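PDB 3UE6: Aureochrome1 from Vaucheria frigida, which senses blue light through a PAS-fold LOV domain that binds flavin mononucleotide, and probably passes the signal on to the rest of the photoreceptor. Local coordinates for residues A[124-129]-A[145-150]; A[46-51]-A[60-65]; A[88-93]-A[112-117]. All coordinates share one frame; numbering follows the deposited sequence.

Contact 1 (A[124-129]-A[145-150]); sequences WNLFFV and VQSKVS. With FMN (flavin mononucleotide), chain G.
Leu126 and Trp124 meet Val149 through their first side-chain carbons: Leu126 CB lies 3.9 Å from Val149 CG1, and Trp124 CB 3.8 Å from Val149 CG2. The two valine branches are thus shared between two residues of one strand, while helix 151-161 covers this face, with Leu157 against Leu126 and Ala154 against Val149. Toward the other end, Phe128 and Val145 form an antiparallel hydrogen-bonded pair, in which Phe128 N donates a hydrogen bond to Val145 O at 2.9 Å. Past this pair 145-150 leaves regular strand geometry, yet backbone bonds continue from Leu126 N to Ser147 O and from Val149 N to Trp124 O. Ser147 illustrates how side-chain bonds can carry pairing on where a strand ends. With its OG set between the backbone N and the carbonyl carbon (chi1 64°), the hydroxyl of Ser147 reaches Leu126 O at 2.8 Å, in the carbonyl plane and on a lone pair. Ser147 N donates almost straight (169°) to Asn125 OD1 at 3.1 Å. The other end of that amide, ND2, is bonded to Asn115 OD1 on the adjacent strand, a double hold that would fix its rotation. Beyond lies the flavin: its C4A sits over one face of the Phe127 ring, offset toward the rim, and Gln146 NE2 makes a weak bond to FMN O4 at 3.3 Å. Gln146 reaches it with a side chain bent midway along its length, and its amide plane is turned 48° from that of Asn125. As in other LOV domains, the glutamine amide beside O4 and N5 is well placed to respond when light changes the chemistry of the flavin.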
loop_
_atom_site.group_PDB
_atom_site.type_symbol
_atom_site.label_atom_id
_atom_site.label_comp_id
_atom_site.label_asym_id
_atom_site.label_seq_id
_atom_site.Cartn_x
_atom_site.Cartn_y
_atom_site.Cartn_z
ATOM N N TRP A 124 2.697 -23.244 -2.969
ATOM C CA TRP A 124 3.958 -22.518 -3.066
ATOM C C TRP A 124 3.712 -21.032 -3.273
ATOM O O TRP A 124 2.924 -20.635 -4.133
ATOM C CB TRP A 124 4.851 -23.092 -4.163
ATOM C CG TRP A 124 5.493 -24.354 -3.739
ATOM C CD1 TRP A 124 4.993 -25.615 -3.890
ATOM C CD2 TRP A 124 6.738 -24.503 -3.063
ATOM N NE1 TRP A 124 5.858 -26.542 -3.363
ATOM C CE2 TRP A 124 6.951 -25.875 -2.838
ATOM C CE3 TRP A 124 7.721 -23.601 -2.622
ATOM C CZ2 TRP A 124 8.078 -26.379 -2.208
ATOM C CZ3 TRP A 124 8.845 -24.099 -1.991
ATOM C CH2 TRP A 124 9.014 -25.470 -1.790
ATOM N N ASN A 125 4.390 -20.216 -2.471
ATOM C CA ASN A 125 4.153 -18.779 -2.449
ATOM C C ASN A 125 5.357 -17.961 -2.906
ATOM O O ASN A 125 6.362 -17.898 -2.202
ATOM C CB ASN A 125 3.742 -18.355 -1.033
ATOM C CG ASN A 125 3.397 -16.884 -0.937
ATOM O OD1 ASN A 125 3.304 -16.191 -1.946
ATOM N ND2 ASN A 125 3.190 -16.402 0.285
ATOM N N LEU A 126 5.261 -17.353 -4.089
ATOM C CA LEU A 126 6.231 -16.336 -4.508
ATOM C C LEU A 126 5.845 -15.026 -3.843
ATOM O O LEU A 126 4.895 -14.352 -4.245
ATOM C CB LEU A 126 6.281 -16.150 -6.027
ATOM C CG LEU A 126 7.255 -15.059 -6.512
ATOM C CD1 LEU A 126 8.615 -15.185 -5.827
ATOM C CD2 LEU A 126 7.419 -15.061 -8.030
ATOM N N PHE A 127 6.591 -14.675 -2.812
ATOM C CA PHE A 127 6.170 -13.632 -1.909
ATOM C C PHE A 127 7.169 -12.461 -1.927
ATOM O O PHE A 127 8.370 -12.657 -1.766
ATOM C CB PHE A 127 5.990 -14.253 -0.522
ATOM C CG PHE A 127 6.382 -13.363 0.601
ATOM C CD1 PHE A 127 5.594 -12.281 0.946
ATOM C CD2 PHE A 127 7.517 -13.628 1.342
ATOM C CE1 PHE A 127 5.947 -11.462 1.993
ATOM C CE2 PHE A 127 7.873 -12.817 2.393
ATOM C CZ PHE A 127 7.087 -11.731 2.720
ATOM N N PHE A 128 6.664 -11.251 -2.163
ATOM C CA PHE A 128 7.495 -10.050 -2.186
ATOM C C PHE A 128 7.185 -9.142 -0.998
ATOM O O PHE A 128 6.029 -9.009 -0.589
ATOM C CB PHE A 128 7.326 -9.284 -3.502
ATOM C CG PHE A 128 8.049 -7.950 -3.536
ATOM C CD1 PHE A 128 9.397 -7.878 -3.864
ATOM C CD2 PHE A 128 7.373 -6.769 -3.266
ATOM C CE1 PHE A 128 10.060 -6.653 -3.905
ATOM C CE2 PHE A 128 8.029 -5.547 -3.305
ATOM C CZ PHE A 128 9.372 -5.488 -3.624
ATOM N N VAL A 129 8.225 -8.520 -0.452
ATOM C CA VAL A 129 8.075 -7.617 0.682
ATOM C C VAL A 129 8.861 -6.317 0.461
ATOM O O VAL A 129 9.969 -6.332 -0.081
ATOM C CB VAL A 129 8.513 -8.295 2.007
ATOM C CG1 VAL A 129 9.932 -8.837 1.906
ATOM C CG2 VAL A 129 8.387 -7.329 3.170
ATOM N N VAL A 145 3.257 -8.985 -0.604
ATOM C CA VAL A 145 2.483 -9.437 -1.755
ATOM C C VAL A 145 2.636 -10.942 -1.954
ATOM O O VAL A 145 3.743 -11.442 -2.158
ATOM C CB VAL A 145 2.901 -8.712 -3.045
ATOM C CG1 VAL A 145 2.118 -9.255 -4.229
ATOM C CG2 VAL A 145 2.693 -7.215 -2.901
ATOM N N GLN A 146 1.520 -11.658 -1.895
ATOM C CA GLN A 146 1.531 -13.108 -2.048
ATOM C C GLN A 146 0.992 -13.519 -3.414
ATOM O O GLN A 146 0.189 -12.809 -4.015
ATOM C CB GLN A 146 0.710 -13.773 -0.940
ATOM C CG GLN A 146 1.216 -13.503 0.464
ATOM C CD GLN A 146 0.926 -12.090 0.932
ATOM O OE1 GLN A 146 0.032 -11.420 0.411
ATOM N NE2 GLN A 146 1.683 -11.630 1.922
ATOM N N SER A 147 1.443 -14.671 -3.898
ATOM C CA SER A 147 0.979 -15.197 -5.174
ATOM C C SER A 147 1.275 -16.685 -5.294
ATOM O O SER A 147 2.428 -17.106 -5.206
ATOM C CB SER A 147 1.610 -14.430 -6.340
ATOM O OG SER A 147 3.016 -14.607 -6.372
ATOM N N LYS A 148 0.219 -17.472 -5.477
ATOM C CA LYS A 148 0.339 -18.907 -5.696
ATOM C C LYS A 148 1.027 -19.151 -7.037
ATOM O O LYS A 148 0.775 -18.434 -8.012
ATOM C CB LYS A 148 -1.054 -19.544 -5.692
ATOM C CG LYS A 148 -1.089 -21.056 -5.860
ATOM C CD LYS A 148 -2.397 -21.484 -6.510
ATOM C CE LYS A 148 -3.587 -20.747 -5.904
ATOM N NZ LYS A 148 -4.845 -20.957 -6.675
ATOM N N VAL A 149 1.911 -20.143 -7.082
ATOM C CA VAL A 149 2.606 -20.483 -8.320
ATOM C C VAL A 149 2.542 -21.983 -8.590
ATOM O O VAL A 149 2.324 -22.784 -7.679
ATOM C CB VAL A 149 4.088 -20.027 -8.303
ATOM C CG1 VAL A 149 4.184 -18.506 -8.270
ATOM C CG2 VAL A 149 4.825 -20.642 -7.128
ATOM N N SER A 150 2.727 -22.354 -9.852
ATOM C CA SER A 150 2.699 -23.752 -10.254
ATOM C C SER A 150 3.915 -24.513 -9.729
ATOM O O SER A 150 4.949 -23.921 -9.423
ATOM C CB SER A 150 2.633 -23.864 -11.776
ATOM O OG SER A 150 3.790 -23.317 -12.376
HETATM N N1 FMN G . 6.154 -15.094 5.586
HETATM C C2 FMN G . 5.549 -16.145 4.930
HETATM O O2 FMN G . 5.937 -17.299 5.125
HETATM N N3 FMN G . 4.511 -15.902 4.055
HETATM C C4 FMN G . 4.073 -14.616 3.834
HETATM O O4 FMN G . 3.148 -14.400 3.058
HETATM C C4A FMN G . 4.679 -13.556 4.496
HETATM N N5 FMN G . 4.253 -12.255 4.289
HETATM C C5A FMN G . 4.865 -11.210 4.948
HETATM C C6 FMN G . 4.431 -9.910 4.733
HETATM C C7 FMN G . 5.038 -8.846 5.389
HETATM C C7M FMN G . 4.561 -7.440 5.149
HETATM C C8 FMN G . 6.087 -9.090 6.268
HETATM C C8M FMN G . 6.739 -7.941 6.975
HETATM C C9 FMN G . 6.523 -10.394 6.485
HETATM C C9A FMN G . 5.913 -11.459 5.825
HETATM N N10 FMN G . 6.327 -12.765 6.040
HETATM C C10 FMN G . 5.724 -13.804 5.372
HETATM C "C1'" FMN G . 7.467 -13.087 6.958
HETATM C "C2'" FMN G . 7.078 -13.277 8.414
HETATM O "O2'" FMN G . 6.153 -12.292 8.801
HETATM C "C3'" FMN G . 8.341 -13.186 9.265
HETATM O "O3'" FMN G . 8.954 -11.924 9.109
HETATM C "C4'" FMN G . 9.313 -14.289 8.862
HETATM O "O4'" FMN G . 8.718 -15.538 9.125
HETATM C "C5'" FMN G . 10.645 -14.216 9.603
HETATM O "O5'" FMN G . 10.434 -13.842 10.948
HETATM P P FMN G . 10.502 -14.914 12.149
HETATM O O1P FMN G . 9.382 -15.907 11.945
HETATM O O2P FMN G . 10.312 -14.219 13.472
HETATM O O3P FMN G . 11.826 -15.639 12.157
HETATM O O HOH W 1 0.975 -24.240 -5.185
#

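Contact 2 (A[46-51]-A[60-65]); sequences QNFVIT and IVYASR. With FMN (flavin mononucleotide), chain G.
Ser64 and Phe48 each carry their first side-chain branch between the backbone N and the carbonyl carbon (chi1 56° and 65°), and these two torsions lay the serine over the phenylalanine ring. Ser64 CB stands 3.8 Å from the centroid of the Phe48 ring, a CH-pi contact over the face. Ser64, the N-cap residue of helix 65-71, uses OG to accept a hydrogen bond from Phe48 N at 2.8 Å and to donate one to Gln46 O, approaching from above that carbonyl's plane. Ser64 N closes the group with a nearly straight bond (178°) to Phe48 O at 3.1 Å. On the same side of the hairpin, Phe48 CE1 reaches the edge of the Tyr62 ring, 3.8 Å from Tyr62 CE2. Further along, Val61 and Tyr62 both face Ile50 in a classic beta bulge: Ile50 O receives Val61 N at 2.8 Å, and Tyr62 N only weakly at 3.4 Å. The other face of the hairpin carries Val49 and Ala63, with Val49 CG1 4.0 Å from Ala63 CB. Val49 CG2 also approaches the flavin there, and Thr51 CG2 touches the flavin methyl C7M at 3.5 Å. A water joins Gln46 OE1, Tyr62 OH and Arg65 N, while Gln46 NE2 bonds to Leu132 O and Asn141 OD1 of the second subunit, whose Leu132 also packs on Phe48. The hairpin therefore lies between flavin and second subunit: one face meets the dimethylbenzene ring through hydrocarbon, and the other, partly polar, brings the Gln46 amide and the Phe48 and Tyr62 rings to the partner.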
loop_
_atom_site.group_PDB
_atom_site.type_symbol
_atom_site.label_atom_id
_atom_site.label_comp_id
_atom_site.label_asym_id
_atom_site.label_seq_id
_atom_site.Cartn_x
_atom_site.Cartn_y
_atom_site.Cartn_z
ATOM N N GLN A 46 -4.659 -8.128 -5.937
ATOM C CA GLN A 46 -5.511 -8.114 -4.758
ATOM C C GLN A 46 -5.079 -9.100 -3.675
ATOM O O GLN A 46 -5.841 -9.379 -2.755
ATOM C CB GLN A 46 -6.985 -8.300 -5.128
ATOM C CG GLN A 46 -7.704 -6.986 -5.407
ATOM C CD GLN A 46 -7.662 -6.043 -4.215
ATOM O OE1 GLN A 46 -7.781 -6.468 -3.065
ATOM N NE2 GLN A 46 -7.490 -4.754 -4.487
ATOM N N ASN A 47 -3.859 -9.623 -3.773
ATOM C CA ASN A 47 -3.303 -10.414 -2.677
ATOM C C ASN A 47 -2.175 -9.671 -1.974
ATOM O O ASN A 47 -1.012 -9.778 -2.364
ATOM C CB ASN A 47 -2.790 -11.773 -3.157
ATOM C CG ASN A 47 -3.863 -12.599 -3.829
ATOM O OD1 ASN A 47 -5.046 -12.489 -3.506
ATOM N ND2 ASN A 47 -3.453 -13.433 -4.775
ATOM N N PHE A 48 -2.513 -8.915 -0.937
ATOM C CA PHE A 48 -1.489 -8.194 -0.198
ATOM C C PHE A 48 -1.873 -7.947 1.252
ATOM O O PHE A 48 -3.028 -8.111 1.645
ATOM C CB PHE A 48 -1.161 -6.868 -0.889
ATOM C CG PHE A 48 -2.306 -5.892 -0.914
ATOM C CD1 PHE A 48 -2.492 -4.996 0.130
ATOM C CD2 PHE A 48 -3.192 -5.865 -1.980
ATOM C CE1 PHE A 48 -3.546 -4.091 0.111
ATOM C CE2 PHE A 48 -4.246 -4.963 -2.006
ATOM C CZ PHE A 48 -4.423 -4.075 -0.959
ATOM N N VAL A 49 -0.878 -7.556 2.040
ATOM C CA VAL A 49 -1.107 -7.126 3.411
ATOM C C VAL A 49 -0.292 -5.871 3.721
ATOM O O VAL A 49 0.647 -5.530 2.997
ATOM C CB VAL A 49 -0.755 -8.234 4.429
ATOM C CG1 VAL A 49 -1.599 -9.482 4.180
ATOM C CG2 VAL A 49 0.722 -8.569 4.348
ATOM N N ILE A 50 -0.670 -5.181 4.791
ATOM C CA ILE A 50 0.113 -4.067 5.309
ATOM C C ILE A 50 0.418 -4.338 6.775
ATOM O O ILE A 50 -0.485 -4.637 7.555
ATOM C CB ILE A 50 -0.655 -2.738 5.240
ATOM C CG1 ILE A 50 -1.249 -2.510 3.849
ATOM C CG2 ILE A 50 0.265 -1.584 5.620
ATOM C CD1 ILE A 50 -0.253 -2.010 2.829
ATOM N N THR A 51 1.687 -4.237 7.150
ATOM C CA THR A 51 2.075 -4.392 8.546
ATOM C C THR A 51 2.522 -3.061 9.130
ATOM O O THR A 51 2.927 -2.159 8.398
ATOM C CB THR A 51 3.201 -5.420 8.707
ATOM O OG1 THR A 51 4.401 -4.907 8.115
ATOM C CG2 THR A 51 2.819 -6.729 8.043
ATOM N N ILE A 60 -0.033 -7.415 11.275
ATOM C CA ILE A 60 -0.889 -7.044 10.154
ATOM C C ILE A 60 -1.928 -6.021 10.589
ATOM O O ILE A 60 -2.563 -6.175 11.635
ATOM C CB ILE A 60 -1.647 -8.263 9.601
ATOM C CG1 ILE A 60 -0.676 -9.297 9.030
ATOM C CG2 ILE A 60 -2.657 -7.833 8.545
ATOM C CD1 ILE A 60 -1.368 -10.543 8.511
ATOM N N VAL A 61 -2.120 -4.988 9.776
ATOM C CA VAL A 61 -3.098 -3.955 10.097
ATOM C C VAL A 61 -4.101 -3.746 8.960
ATOM O O VAL A 61 -5.110 -3.060 9.125
ATOM C CB VAL A 61 -2.422 -2.631 10.493
ATOM C CG1 VAL A 61 -1.775 -2.770 11.865
ATOM C CG2 VAL A 61 -1.387 -2.221 9.452
ATOM N N TYR A 62 -3.813 -4.343 7.808
ATOM C CA TYR A 62 -4.804 -4.474 6.748
ATOM C C TYR A 62 -4.494 -5.688 5.874
ATOM O O TYR A 62 -3.330 -6.029 5.666
ATOM C CB TYR A 62 -4.909 -3.203 5.898
ATOM C CG TYR A 62 -5.934 -3.341 4.789
ATOM C CD1 TYR A 62 -7.258 -2.969 4.987
ATOM C CD2 TYR A 62 -5.582 -3.870 3.555
ATOM C CE1 TYR A 62 -8.200 -3.112 3.983
ATOM C CE2 TYR A 62 -6.513 -4.017 2.546
ATOM C CZ TYR A 62 -7.820 -3.635 2.762
ATOM O OH TYR A 62 -8.746 -3.781 1.755
ATOM N N ALA A 63 -5.540 -6.337 5.369
ATOM C CA ALA A 63 -5.380 -7.473 4.465
ATOM C C ALA A 63 -6.453 -7.449 3.375
ATOM O O ALA A 63 -7.640 -7.274 3.664
ATOM C CB ALA A 63 -5.429 -8.782 5.239
ATOM N N SER A 64 -6.031 -7.614 2.123
ATOM C CA SER A 64 -6.953 -7.545 0.993
ATOM C C SER A 64 -7.852 -8.772 0.955
ATOM O O SER A 64 -7.489 -9.828 1.475
ATOM C CB SER A 64 -6.189 -7.399 -0.323
ATOM O OG SER A 64 -5.254 -8.445 -0.501
ATOM N N ARG A 65 -9.025 -8.640 0.343
ATOM C CA ARG A 65 -9.956 -9.761 0.275
ATOM C C ARG A 65 -9.320 -10.920 -0.481
ATOM O O ARG A 65 -9.627 -12.083 -0.226
ATOM C CB ARG A 65 -11.272 -9.356 -0.392
ATOM C CG ARG A 65 -11.165 -9.138 -1.888
ATOM C CD ARG A 65 -12.521 -9.242 -2.579
ATOM N NE ARG A 65 -13.344 -8.048 -2.402
ATOM C CZ ARG A 65 -14.226 -7.615 -3.297
ATOM N NH1 ARG A 65 -14.394 -8.271 -4.435
ATOM N NH2 ARG A 65 -14.938 -6.525 -3.059
HETATM N N1 FMN G . 6.154 -15.094 5.586
HETATM C C2 FMN G . 5.549 -16.145 4.930
HETATM O O2 FMN G . 5.937 -17.299 5.125
HETATM N N3 FMN G . 4.511 -15.902 4.055
HETATM C C4 FMN G . 4.073 -14.616 3.834
HETATM O O4 FMN G . 3.148 -14.400 3.058
HETATM C C4A FMN G . 4.679 -13.556 4.496
HETATM N N5 FMN G . 4.253 -12.255 4.289
HETATM C C5A FMN G . 4.865 -11.210 4.948
HETATM C C6 FMN G . 4.431 -9.910 4.733
HETATM C C7 FMN G . 5.038 -8.846 5.389
HETATM C C7M FMN G . 4.561 -7.440 5.149
HETATM C C8 FMN G . 6.087 -9.090 6.268
HETATM C C8M FMN G . 6.739 -7.941 6.975
HETATM C C9 FMN G . 6.523 -10.394 6.485
HETATM C C9A FMN G . 5.913 -11.459 5.825
HETATM N N10 FMN G . 6.327 -12.765 6.040
HETATM C C10 FMN G . 5.724 -13.804 5.372
HETATM C "C1'" FMN G . 7.467 -13.087 6.958
HETATM C "C2'" FMN G . 7.078 -13.277 8.414
HETATM O "O2'" FMN G . 6.153 -12.292 8.801
HETATM C "C3'" FMN G . 8.341 -13.186 9.265
HETATM O "O3'" FMN G . 8.954 -11.924 9.109
HETATM C "C4'" FMN G . 9.313 -14.289 8.862
HETATM O "O4'" FMN G . 8.718 -15.538 9.125
HETATM C "C5'" FMN G . 10.645 -14.216 9.603
HETATM O "O5'" FMN G . 10.434 -13.842 10.948
HETATM P P FMN G . 10.502 -14.914 12.149
HETATM O O1P FMN G . 9.382 -15.907 11.945
HETATM O O2P FMN G . 10.312 -14.219 13.472
HETATM O O3P FMN G . 11.826 -15.639 12.157
HETATM O O HOH W 2 -9.605 -5.818 -0.551
#

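Contact 3 (A[88-93]-A[112-117]); sequences GPETDP and CLLNYR. With FMN (flavin mononucleotide), chain G.
Tyr116 sends its side chain from strand 109-116 toward the turn at Gly88, and its path maps the contact. From CB, the torsion that sets CG opposite the carbonyl carbon (chi1 -71°) lays the ring under the loop. Tyr116 CD1 comes first, 3.3 Å from Gly88 N. Gly88 CA then stands over the ring face in a CH-pi contact, 3.6 Å from the Tyr116 ring centroid and 24° off the normal, while Thr91 OG1 lies near the ring plane at the edge, 3.7 Å from Tyr116 CE1. Tyr116 CZ passes Pro89 CD at 3.8 Å. At the tip, Tyr116 OH accepts a hydrogen bond from Glu90 N at 2.9 Å, so a backbone amide of the type I turn 88-91 is held by the tyrosine. Inside the turn Gly88 N donates to Thr91 OG1, and Thr91 OG1 also lies 2.9 Å from Leu114 O. Glu90 CB rests on Leu114 CD2, and a water bridges Asp92 N to Leu114 N. On the same strand, Asn115 OD1 accepts an almost straight (177°) hydrogen bond from FMN N3 at 3.0 Å, with a weak return bond from ND2 to O2. The loop leads directly into helix 93-105, where Asp92 caps Arg94 N and Thr91 packs on Val96. Leu113 reaches Ile99 of that helix, and Leu114 and Tyr116 lean on Thr122 of the adjacent strand 122-133.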
loop_
_atom_site.group_PDB
_atom_site.type_symbol
_atom_site.label_atom_id
_atom_site.label_comp_id
_atom_site.label_asym_id
_atom_site.label_seq_id
_atom_site.Cartn_x
_atom_site.Cartn_y
_atom_site.Cartn_z
ATOM N N GLY A 88 4.396 -23.604 7.993
ATOM C CA GLY A 88 4.128 -24.854 8.672
ATOM C C GLY A 88 5.369 -25.716 8.748
ATOM O O GLY A 88 6.468 -25.257 8.440
ATOM N N PRO A 89 5.195 -26.978 9.157
ATOM C CA PRO A 89 6.285 -27.942 9.339
ATOM C C PRO A 89 7.217 -28.061 8.133
ATOM O O PRO A 89 8.428 -28.187 8.321
ATOM C CB PRO A 89 5.541 -29.265 9.556
ATOM C CG PRO A 89 4.260 -28.858 10.188
ATOM C CD PRO A 89 3.894 -27.537 9.565
ATOM N N GLU A 90 6.667 -28.023 6.923
ATOM C CA GLU A 90 7.448 -28.341 5.726
ATOM C C GLU A 90 8.165 -27.131 5.109
ATOM O O GLU A 90 9.004 -27.281 4.221
ATOM C CB GLU A 90 6.555 -29.028 4.690
ATOM C CG GLU A 90 7.280 -29.987 3.763
ATOM C CD GLU A 90 6.336 -30.970 3.087
ATOM O OE1 GLU A 90 5.148 -31.027 3.471
ATOM O OE2 GLU A 90 6.782 -31.689 2.169
ATOM N N THR A 91 7.843 -25.938 5.591
ATOM C CA THR A 91 8.456 -24.712 5.086
ATOM C C THR A 91 9.980 -24.725 5.244
ATOM O O THR A 91 10.502 -25.153 6.276
ATOM C CB THR A 91 7.861 -23.473 5.786
ATOM O OG1 THR A 91 6.431 -23.569 5.794
ATOM C CG2 THR A 91 8.279 -22.193 5.070
ATOM N N ASP A 92 10.687 -24.271 4.210
ATOM C CA ASP A 92 12.147 -24.238 4.229
ATOM C C ASP A 92 12.641 -23.147 5.176
ATOM O O ASP A 92 12.454 -21.954 4.915
ATOM C CB ASP A 92 12.711 -23.993 2.824
ATOM C CG ASP A 92 14.223 -24.198 2.756
ATOM O OD1 ASP A 92 14.861 -24.341 3.824
ATOM O OD2 ASP A 92 14.780 -24.212 1.636
ATOM N N PRO A 93 13.279 -23.552 6.283
ATOM C CA PRO A 93 13.746 -22.563 7.254
ATOM C C PRO A 93 14.776 -21.654 6.596
ATOM O O PRO A 93 14.922 -20.489 6.971
ATOM C CB PRO A 93 14.391 -23.426 8.339
ATOM C CG PRO A 93 14.808 -24.665 7.639
ATOM C CD PRO A 93 13.747 -24.913 6.599
ATOM N N CYS A 112 10.300 -17.672 -2.691
ATOM C CA CYS A 112 9.301 -18.693 -2.949
ATOM C C CYS A 112 9.400 -19.799 -1.895
ATOM O O CYS A 112 10.406 -20.506 -1.813
ATOM C CB CYS A 112 9.472 -19.265 -4.358
ATOM S SG CYS A 112 8.181 -20.437 -4.840
ATOM N N LEU A 113 8.353 -19.930 -1.084
ATOM C CA LEU A 113 8.314 -20.943 -0.030
ATOM C C LEU A 113 6.938 -21.599 0.101
ATOM O O LEU A 113 5.927 -21.046 -0.342
ATOM C CB LEU A 113 8.757 -20.363 1.321
ATOM C CG LEU A 113 8.310 -18.970 1.781
ATOM C CD1 LEU A 113 6.898 -18.614 1.343
ATOM C CD2 LEU A 113 8.445 -18.855 3.292
ATOM N N LEU A 114 6.912 -22.780 0.715
ATOM C CA LEU A 114 5.665 -23.478 0.995
ATOM C C LEU A 114 4.907 -22.800 2.132
ATOM O O LEU A 114 5.426 -22.662 3.241
ATOM C CB LEU A 114 5.949 -24.927 1.382
ATOM C CG LEU A 114 4.749 -25.871 1.308
ATOM C CD1 LEU A 114 4.270 -25.962 -0.127
ATOM C CD2 LEU A 114 5.113 -27.248 1.852
ATOM N N ASN A 115 3.678 -22.378 1.850
ATOM C CA ASN A 115 2.801 -21.821 2.875
ATOM C C ASN A 115 1.560 -22.681 3.115
ATOM O O ASN A 115 1.221 -23.544 2.304
ATOM C CB ASN A 115 2.384 -20.388 2.528
ATOM C CG ASN A 115 3.437 -19.366 2.892
ATOM O OD1 ASN A 115 3.288 -18.179 2.591
ATOM N ND2 ASN A 115 4.511 -19.818 3.539
ATOM N N TYR A 116 0.879 -22.410 4.223
ATOM C CA TYR A 116 -0.241 -23.221 4.669
ATOM C C TYR A 116 -1.512 -22.400 4.796
ATOM O O TYR A 116 -1.494 -21.282 5.311
ATOM C CB TYR A 116 0.082 -23.859 6.020
ATOM C CG TYR A 116 1.122 -24.953 5.959
ATOM C CD1 TYR A 116 2.437 -24.673 5.607
ATOM C CD2 TYR A 116 0.790 -26.269 6.266
ATOM C CE1 TYR A 116 3.388 -25.675 5.552
ATOM C CE2 TYR A 116 1.737 -27.274 6.217
ATOM C CZ TYR A 116 3.033 -26.972 5.861
ATOM O OH TYR A 116 3.975 -27.974 5.815
ATOM N N ARG A 117 -2.616 -22.971 4.330
ATOM C CA ARG A 117 -3.917 -22.339 4.467
ATOM C C ARG A 117 -4.533 -22.706 5.815
ATOM O O ARG A 117 -4.104 -23.659 6.466
ATOM C CB ARG A 117 -4.840 -22.764 3.329
ATOM C CG ARG A 117 -4.428 -22.275 1.957
ATOM C CD ARG A 117 -5.530 -22.581 0.956
ATOM N NE ARG A 117 -5.144 -22.285 -0.418
ATOM C CZ ARG A 117 -4.524 -23.143 -1.219
ATOM N NH1 ARG A 117 -4.215 -24.354 -0.783
ATOM N NH2 ARG A 117 -4.211 -22.788 -2.455
HETATM N N1 FMN G . 6.154 -15.094 5.586
HETATM C C2 FMN G . 5.549 -16.145 4.930
HETATM O O2 FMN G . 5.937 -17.299 5.125
HETATM N N3 FMN G . 4.511 -15.902 4.055
HETATM C C4 FMN G . 4.073 -14.616 3.834
HETATM O O4 FMN G . 3.148 -14.400 3.058
HETATM C C4A FMN G . 4.679 -13.556 4.496
HETATM N N5 FMN G . 4.253 -12.255 4.289
HETATM C C5A FMN G . 4.865 -11.210 4.948
HETATM C C6 FMN G . 4.431 -9.910 4.733
HETATM C C7 FMN G . 5.038 -8.846 5.389
HETATM C C7M FMN G . 4.561 -7.440 5.149
HETATM C C8 FMN G . 6.087 -9.090 6.268
HETATM C C8M FMN G . 6.739 -7.941 6.975
HETATM C C9 FMN G . 6.523 -10.394 6.485
HETATM C C9A FMN G . 5.913 -11.459 5.825
HETATM N N10 FMN G . 6.327 -12.765 6.040
HETATM C C10 FMN G . 5.724 -13.804 5.372
HETATM C "C1'" FMN G . 7.467 -13.087 6.958
HETATM C "C2'" FMN G . 7.078 -13.277 8.414
HETATM O "O2'" FMN G . 6.153 -12.292 8.801
HETATM C "C3'" FMN G . 8.341 -13.186 9.265
HETATM O "O3'" FMN G . 8.954 -11.924 9.109
HETATM C "C4'" FMN G . 9.313 -14.289 8.862
HETATM O "O4'" FMN G . 8.718 -15.538 9.125
HETATM C "C5'" FMN G . 10.645 -14.216 9.603
HETATM O "O5'" FMN G . 10.434 -13.842 10.948
HETATM P P FMN G . 10.502 -14.914 12.149
HETATM O O1P FMN G . 9.382 -15.907 11.945
HETATM O O2P FMN G . 10.312 -14.219 13.472
HETATM O O3P FMN G . 11.826 -15.639 12.157
HETATM O O HOH W 3 9.516 -24.106 1.881
#

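All three contacts border the flavin and reach the same antiparallel sheet, at different depths. Contact 2, the most buried, pairs an outermost strand with its neighbour and reaches the second subunit; contact 1 lies nearest the chain's centre; contact 3 ties a partly exposed loop to the opposite outermost strand. Contacts 1 and 3 lie on neighbouring strands, where Asn125 N meets Leu113 O. Contacts 1 and 2 touch through Gln146 N and Asn47 O, whereas 2 and 3 stay about 10 Å apart at their nearest atoms. Chemistry follows place: contact 2 meets the flavin with hydrocarbon, contact 1 with the Phe127 ring and an amide at O4, and contact 3 with an amide at N3 and O2.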